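Local coordinates for protein glycerol Dehydrogenase (Unidentified, PDB 5XN8) that probably catalyses the NAD-dependent oxidation of glycerol to dihydroxyacetone, as a metal-dependent member of the iron-containing alcohol dehydrogenase family, at residues I35-D38 against F39-K42; L76-I79 against L80-G84; E231-I234 against E235-Y239. All blocks are in the same frame, centred on the assembly; numbering follows the deposited sequence. Where two conformers were deposited one is given.

Interaction 1 (I35-D38 against F39-K42)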
loop_
_atom_site.group_PDB
_atom_site.type_symbol
_atom_site.label_atom_id
_atom_site.label_comp_id
_atom_site.label_asym_id
_atom_site.label_seq_id
_atom_site.Cartn_x
_atom_site.Cartn_y
_atom_site.Cartn_z
ATOM N N ILE A 35 47.241 -2.862 -30.312
ATOM C CA ILE A 35 47.371 -1.415 -30.611
ATOM C C ILE A 35 46.914 -0.501 -29.473
ATOM O O ILE A 35 45.948 -0.800 -28.757
ATOM C CB ILE A 35 46.659 -1.005 -31.925
ATOM C CG1 ILE A 35 45.131 -1.095 -31.811
ATOM C CG2 ILE A 35 47.146 -1.875 -33.077
ATOM C CD1 ILE A 35 44.405 -0.563 -33.030
ATOM N N ALA A 36 47.616 0.625 -29.340
ATOM C CA ALA A 36 47.325 1.659 -28.351
ATOM C C ALA A 36 48.109 2.939 -28.675
ATOM O O ALA A 36 49.159 2.882 -29.321
ATOM C CB ALA A 36 47.695 1.164 -26.963
ATOM N N ASP A 37 47.595 4.087 -28.230
ATOM C CA ASP A 37 48.362 5.339 -28.287
ATOM C C ASP A 37 49.489 5.287 -27.251
ATOM O O ASP A 37 49.508 4.394 -26.394
ATOM C CB ASP A 37 47.468 6.592 -28.150
ATOM C CG ASP A 37 46.782 6.720 -26.782
ATOM O OD1 ASP A 37 47.312 6.234 -25.764
ATOM O OD2 ASP A 37 45.717 7.368 -26.711
ATOM N N ASP A 38 50.427 6.228 -27.334
ATOM C CA ASP A 38 51.627 6.179 -26.487
ATOM C C ASP A 38 51.321 6.305 -25.012
ATOM O O ASP A 38 51.942 5.624 -24.198
ATOM C CB ASP A 38 52.654 7.231 -26.893
ATOM C CG ASP A 38 53.184 7.000 -28.280
ATOM O OD1 ASP A 38 53.868 5.972 -28.528
ATOM O OD2 ASP A 38 52.909 7.862 -29.125
ATOM N N PHE A 39 50.370 7.178 -24.676
ATOM C CA PHE A 39 49.911 7.338 -23.294
ATOM C C PHE A 39 49.386 6.025 -22.717
ATOM O O PHE A 39 49.788 5.620 -21.629
ATOM C CB PHE A 39 48.817 8.405 -23.195
ATOM C CG PHE A 39 48.220 8.512 -21.824
ATOM C CD1 PHE A 39 48.946 9.064 -20.784
ATOM C CD2 PHE A 39 46.947 8.028 -21.569
ATOM C CE1 PHE A 39 48.407 9.151 -19.517
ATOM C CE2 PHE A 39 46.404 8.109 -20.305
ATOM C CZ PHE A 39 47.136 8.667 -19.277
ATOM N N VAL A 40 48.497 5.368 -23.460
ATOM C CA VAL A 40 47.877 4.111 -23.019
ATOM C C VAL A 40 48.865 2.936 -23.087
ATOM O O VAL A 40 48.816 2.043 -22.232
ATOM C CB VAL A 40 46.585 3.805 -23.819
ATOM C CG1 VAL A 40 46.033 2.428 -23.487
ATOM C CG2 VAL A 40 45.521 4.870 -23.544
ATOM N N MET A 41 49.752 2.937 -24.084
ATOM C CA MET A 41 50.766 1.889 -24.216
ATOM C C MET A 41 51.703 1.814 -23.002
ATOM O O MET A 41 52.080 0.725 -22.580
ATOM C CB MET A 41 51.585 2.065 -25.513
ATOM C CG MET A 41 52.390 0.828 -25.929
ATOM S SD MET A 41 51.421 -0.555 -26.635
ATOM C CE MET A 41 51.347 -0.074 -28.366
ATOM N N LYS A 42 52.068 2.958 -22.435
ATOM C CA LYS A 42 52.905 2.982 -21.223
ATOM C C LYS A 42 52.109 2.683 -19.940
ATOM O O LYS A 42 52.641 2.063 -19.011
ATOM C CB LYS A 42 53.651 4.317 -21.092
ATOM C CG LYS A 42 54.855 4.252 -20.169
ATOM C CD LYS A 42 55.429 5.634 -19.842
ATOM C CE LYS A 42 56.155 5.653 -18.498
ATOM N NZ LYS A 42 57.463 4.931 -18.517
#

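Interaction 2 (L76-I79 against L80-G84)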
loop_
_atom_site.group_PDB
_atom_site.type_symbol
_atom_site.label_atom_id
_atom_site.label_comp_id
_atom_site.label_asym_id
_atom_site.label_seq_id
_atom_site.Cartn_x
_atom_site.Cartn_y
_atom_site.Cartn_z
ATOM N N LEU A 76 47.965 0.132 -40.402
ATOM C CA LEU A 76 48.131 -0.891 -39.355
ATOM C C LEU A 76 47.901 -2.312 -39.876
ATOM O O LEU A 76 48.585 -3.245 -39.442
ATOM C CB LEU A 76 47.200 -0.615 -38.171
ATOM C CG LEU A 76 47.566 0.558 -37.252
ATOM C CD1 LEU A 76 46.405 0.890 -36.334
ATOM C CD2 LEU A 76 48.844 0.293 -36.462
ATOM N N ILE A 77 46.939 -2.473 -40.785
ATOM C CA ILE A 77 46.733 -3.752 -41.478
ATOM C C ILE A 77 48.008 -4.219 -42.173
ATOM O O ILE A 77 48.393 -5.380 -42.032
ATOM C CB ILE A 77 45.547 -3.679 -42.479
ATOM C CG1 ILE A 77 44.223 -3.696 -41.701
ATOM C CG2 ILE A 77 45.564 -4.853 -43.459
ATOM C CD1 ILE A 77 43.019 -3.241 -42.495
ATOM N N ALA A 78 48.658 -3.310 -42.908
ATOM C CA ALA A 78 49.912 -3.612 -43.606
ATOM C C ALA A 78 50.994 -4.137 -42.664
ATOM O O ALA A 78 51.712 -5.065 -43.018
ATOM C CB ALA A 78 50.417 -2.384 -44.357
ATOM N N ILE A 79 51.093 -3.560 -41.468
ATOM C CA ILE A 79 52.055 -4.025 -40.453
ATOM C C ILE A 79 51.600 -5.361 -39.861
ATOM O O ILE A 79 52.423 -6.236 -39.601
ATOM C CB ILE A 79 52.277 -3.000 -39.304
ATOM C CG1 ILE A 79 52.734 -1.637 -39.842
ATOM C CG2 ILE A 79 53.329 -3.522 -38.330
ATOM C CD1 ILE A 79 52.687 -0.510 -38.823
ATOM N N LEU A 80 50.294 -5.506 -39.636
ATOM C CA LEU A 80 49.725 -6.769 -39.145
ATOM C C LEU A 80 50.081 -7.931 -40.073
ATOM O O LEU A 80 50.551 -8.966 -39.603
ATOM C CB LEU A 80 48.205 -6.656 -38.956
ATOM C CG LEU A 80 47.425 -7.944 -38.613
ATOM C CD1 LEU A 80 46.283 -7.664 -37.649
ATOM C CD2 LEU A 80 46.887 -8.646 -39.858
ATOM N N LYS A 81 49.860 -7.737 -41.379
ATOM C CA LYS A 81 50.202 -8.735 -42.413
ATOM C C LYS A 81 51.674 -9.158 -42.387
ATOM O O LYS A 81 51.992 -10.335 -42.541
ATOM C CB LYS A 81 49.881 -8.202 -43.823
ATOM C CG LYS A 81 48.414 -8.027 -44.156
ATOM C CD LYS A 81 47.580 -9.294 -44.142
ATOM C CE LYS A 81 47.896 -10.255 -45.280
ATOM N NZ LYS A 81 46.854 -11.311 -45.367
ATOM N N GLN A 82 52.549 -8.189 -42.198
ATOM C CA GLN A 82 54.005 -8.409 -42.155
ATOM C C GLN A 82 54.408 -9.327 -40.996
ATOM O O GLN A 82 55.306 -10.147 -41.157
ATOM C CB GLN A 82 54.767 -7.048 -42.042
ATOM C CG GLN A 82 55.626 -6.488 -43.218
ATOM C CD GLN A 82 55.063 -5.245 -43.876
ATOM O OE1 GLN A 82 53.876 -5.209 -44.126
ATOM N NE2 GLN A 82 55.905 -4.249 -44.178
ATOM N N HIS A 83 53.747 -9.183 -39.845
ATOM C CA HIS A 83 53.995 -10.035 -38.674
ATOM C C HIS A 83 53.170 -11.335 -38.631
ATOM O O HIS A 83 53.521 -12.257 -37.895
ATOM C CB HIS A 83 53.792 -9.230 -37.381
ATOM C CG HIS A 83 54.978 -8.395 -37.013
ATOM N ND1 HIS A 83 55.996 -8.894 -36.229
ATOM C CD2 HIS A 83 55.312 -7.113 -37.287
ATOM C CE1 HIS A 83 56.922 -7.970 -36.064
ATOM N NE2 HIS A 83 56.532 -6.880 -36.699
ATOM N N GLY A 84 52.075 -11.395 -39.381
ATOM C CA GLY A 84 51.248 -12.612 -39.481
ATOM C C GLY A 84 50.457 -12.940 -38.227
ATOM O O GLY A 84 50.244 -14.112 -37.910
#

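Interaction 3 (E231-I234 against E235-Y239)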
loop_
_atom_site.group_PDB
_atom_site.type_symbol
_atom_site.label_atom_id
_atom_site.label_comp_id
_atom_site.label_asym_id
_atom_site.label_seq_id
_atom_site.Cartn_x
_atom_site.Cartn_y
_atom_site.Cartn_z
ATOM N N GLU A 231 31.544 -1.065 -9.928
ATOM C CA GLU A 231 31.469 -2.279 -10.751
ATOM C C GLU A 231 30.102 -2.375 -11.428
ATOM O O GLU A 231 30.034 -2.703 -12.605
ATOM C CB GLU A 231 31.718 -3.543 -9.903
ATOM C CG GLU A 231 33.126 -3.675 -9.321
ATOM C CD GLU A 231 34.160 -4.291 -10.263
ATOM O OE1 GLU A 231 33.790 -5.038 -11.185
ATOM O OE2 GLU A 231 35.370 -4.047 -10.053
ATOM N N ARG A 232 29.033 -2.073 -10.681
ATOM C CA ARG A 232 27.663 -2.101 -11.219
ATOM C C ARG A 232 27.460 -1.035 -12.296
ATOM O O ARG A 232 26.797 -1.287 -13.304
ATOM C CB ARG A 232 26.608 -1.893 -10.122
ATOM C CG ARG A 232 26.591 -2.890 -8.975
ATOM C CD ARG A 232 26.161 -4.284 -9.390
ATOM N NE ARG A 232 26.295 -5.233 -8.273
ATOM C CZ ARG A 232 25.427 -5.381 -7.262
ATOM N NH1 ARG A 232 24.316 -4.640 -7.178
ATOM N NH2 ARG A 232 25.670 -6.280 -6.318
ATOM N N ILE A 233 28.019 0.151 -12.066
ATOM C CA ILE A 233 27.906 1.268 -13.010
ATOM C C ILE A 233 28.747 1.064 -14.264
ATOM O O ILE A 233 28.316 1.439 -15.347
ATOM C CB ILE A 233 28.220 2.625 -12.311
ATOM C CG1 ILE A 233 27.066 2.999 -11.371
ATOM C CG2 ILE A 233 28.490 3.758 -13.310
ATOM C CD1 ILE A 233 25.789 3.460 -12.051
ATOM N N ILE A 234 29.937 0.482 -14.125
ATOM C CA ILE A 234 30.761 0.112 -15.290
ATOM C C ILE A 234 30.041 -0.921 -16.171
ATOM O O ILE A 234 30.145 -0.868 -17.400
ATOM C CB ILE A 234 32.162 -0.394 -14.865
ATOM C CG1 ILE A 234 32.997 0.772 -14.326
ATOM C CG2 ILE A 234 32.906 -1.046 -16.031
ATOM C CD1 ILE A 234 34.244 0.339 -13.575
ATOM N N GLU A 235 29.323 -1.854 -15.554
ATOM C CA GLU A 235 28.537 -2.845 -16.297
ATOM C C GLU A 235 27.325 -2.191 -16.958
ATOM O O GLU A 235 27.018 -2.482 -18.117
ATOM C CB GLU A 235 28.073 -3.970 -15.376
ATOM C CG GLU A 235 27.482 -5.164 -16.124
ATOM C CD GLU A 235 26.702 -6.119 -15.246
ATOM O OE1 GLU A 235 26.951 -6.144 -14.027
ATOM O OE2 GLU A 235 25.832 -6.855 -15.787
ATOM N N ALA A 236 26.635 -1.336 -16.203
ATOM C CA ALA A 236 25.539 -0.531 -16.741
ATOM C C ALA A 236 25.988 0.282 -17.954
ATOM O O ALA A 236 25.354 0.232 -19.010
ATOM C CB ALA A 236 24.977 0.392 -15.666
ATOM N N ASN A 237 27.095 1.005 -17.789
ATOM C CA ASN A 237 27.663 1.869 -18.834
ATOM C C ASN A 237 28.148 1.133 -20.075
ATOM O O ASN A 237 28.164 1.721 -21.166
ATOM C CB ASN A 237 28.843 2.699 -18.278
ATOM C CG ASN A 237 28.404 3.849 -17.391
ATOM O OD1 ASN A 237 27.224 3.985 -17.048
ATOM N ND2 ASN A 237 29.363 4.699 -17.025
ATOM N N THR A 238 28.555 -0.131 -19.918
ATOM C CA THR A 238 29.188 -0.877 -21.001
ATOM C C THR A 238 28.332 -2.017 -21.550
ATOM O O THR A 238 28.003 -2.012 -22.736
ATOM C CB THR A 238 30.554 -1.425 -20.559
ATOM O OG1 THR A 238 31.226 -0.438 -19.770
ATOM C CG2 THR A 238 31.415 -1.769 -21.787
ATOM N N TYR A 239 27.990 -2.998 -20.717
ATOM C CA TYR A 239 27.234 -4.158 -21.201
ATOM C C TYR A 239 25.734 -3.869 -21.297
ATOM O O TYR A 239 25.126 -4.154 -22.328
ATOM C CB TYR A 239 27.505 -5.420 -20.351
ATOM C CG TYR A 239 27.019 -6.677 -21.042
ATOM C CD1 TYR A 239 25.696 -7.086 -20.930
ATOM C CD2 TYR A 239 27.865 -7.425 -21.853
ATOM C CE1 TYR A 239 25.236 -8.233 -21.586
ATOM C CE2 TYR A 239 27.417 -8.558 -22.517
ATOM C CZ TYR A 239 26.108 -8.962 -22.384
ATOM O OH TYR A 239 25.684 -10.087 -23.049
HETATM O O HOH W 1 25.247 -3.677 -13.296
#

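Interaction 1 (I35-D38 against F39-K42)
The carboxylate of D37 caps, through V40, the helix that starts at the next residue. OD1 accepts from the backbone N-H of V40 at 2.7 Å with an N-H...O angle of 162°, and the donor comes in nearly along the C-O axis of OD1. The side chain is turned back for this: CG stands between the backbone N and the carbonyl carbon (chi1 65°), a position that swings OD1 over the first turn. V40, whose side chain crosses that of D37 at about a right angle, also sets its CG2 against OD1, 3.2 Å away, so a methyl group lies beside the capping oxygen.

Backbone bonds then carry the helix forward. The N-H of M41 goes to D37 O at 2.7 Å, so D37 serves the first turn with both its main-chain carbonyl and its side chain. One residue on, K42 N donates to D38 O. The carboxylate of D38 takes no part in the capping; its OD2 makes a salt bridge with R63 NE.

The apolar part gathers round A36, near the end of the strand. Its CB meets V40 CG1 at 4.1 Å and M41 CE at the same separation. Bends at chi2 and chi3 fold the M41 chain back over A36, with CE 3.8 Å from A36 O.

Strand 31-36 passes here into helix 38-54 of a beta-alpha-beta unit, with D37 as N-cap. D37 probably also binds NAD(+), as in a close relative, which fits the nucleotide-binding end of a Rossmann-like parallel sheet.

Interaction 2 (L76-I79 against L80-G84)
L76 to H83 form the last two turns of helix 70-83, and the two segments are joined by successive i to i+4 bonds. L80 N donates to L76 O at 2.8 Å. K81 N follows to I77 O at 2.9 Å and is the straightest of the set, with an N-H...O angle of 169°. Further on the turns slacken: Q82 N to A78 O is weak at 3.3 Å, and H83 N reaches I79 O at 3.2 Å. At G84 the chain leaves helical geometry with positive phi (71°), and its N-H still returns to L80 O.

The side chains meet the preceding turn mostly through their inner carbons. L80 CB lies 3.3 Å from I77 O, and K81 brings CG alongside the same carbonyl. Standing anti to the lysine's own carbonyl carbon (chi1 -69°), K81 CG also passes 4.3 Å from I77 CG2, before the lysine chain folds at chi2 and chi3 and leads away. The imidazole of H83 presents an edge to I79 O, which lies near the ring plane, with CD2 3.8 Å from the oxygen; CD2 also passes near I79 CG2.

Beyond the segments, L76 and L80 pack on F33 of strand 31-36, L80 also on I103 of helix 94-107, and I79 on H60 and E62 of strand 58-63. The H83 ring stacks on that of H60.

The result is an amphipathic helix laid on a parallel sheet, its leucines facing the strands, and ending at a glycine of positive phi. It is the connecting helix of a beta-alpha-beta crossover, leading from strand 58-63 to strand 87-92 in the Rossmann-like domain.

Interaction 3 (E231-I234 against E235-Y239)
N237 lays its amide against I233 one turn earlier in the helix, with ND2 3.9 Å from the isoleucine CG2 and the two side chains crossing obliquely. CG of N237 is anti to its own carbonyl carbon (chi1 -75°), which directs the amide back along the helix. The helix is 228-247, a largely buried member of the helical domain that complements the nucleotide-binding domain in iron-containing alcohol dehydrogenases, and it widens into a pi-type turn at 236-239.

The backbone changes character on the way. A236 N to R232 O (2.9 Å) and N237 N to I233 O (2.8 Å) are ordinary alpha-helical bonds. At T238 the N-H to I234 O is only weak, with an N-H...O angle of 124°.

E235 and R232 have oppositely charged ends that do not touch each other. A water donates to R232 O and, weakly, to E235 OE1 at 3.1 Å, bridging the turn. This face of the helix helps to form the interface with the second subunit: E235, extended beyond CG, accepts through OE1 from E197 N and through OE2 from A198 N of that subunit, while R232, also bridged to D228 of its own chain, makes a salt bridge with E197 and E231 one with K3 of the same neighbour. Within its own chain, N237 donates through ND2 to A118 O and packs on M169 and A172 of helix 162-185, whose D171 binds the zinc ion.

I234 O, which gets only a weak bond from T238 N, is also gripped by a side chain: T238 OG1 donates to it at 2.6 Å, in the carbonyl plane, from a side chain lying beside that of I234 and pointing the same way.

From the N terminus the three contacts come in series, each closing before the next opens and none nesting or crossing. Each closes only a turn or so of local chain. Interaction 1 turns strand 31-36 into helix 38-54; interaction 2 ends helix 70-83, which leads on to strand 87-92. These two share the parallel-sheet domain, their centres about 18 Å apart, and they touch where I35 CD1 meets L76 CD1 at 4.1 Å. Interaction 3 lies much later, in helix 228-247 of the helical domain, with its nearest atoms about 15 Å from interaction 1 and about 21 Å from interaction 2, and it touches neither.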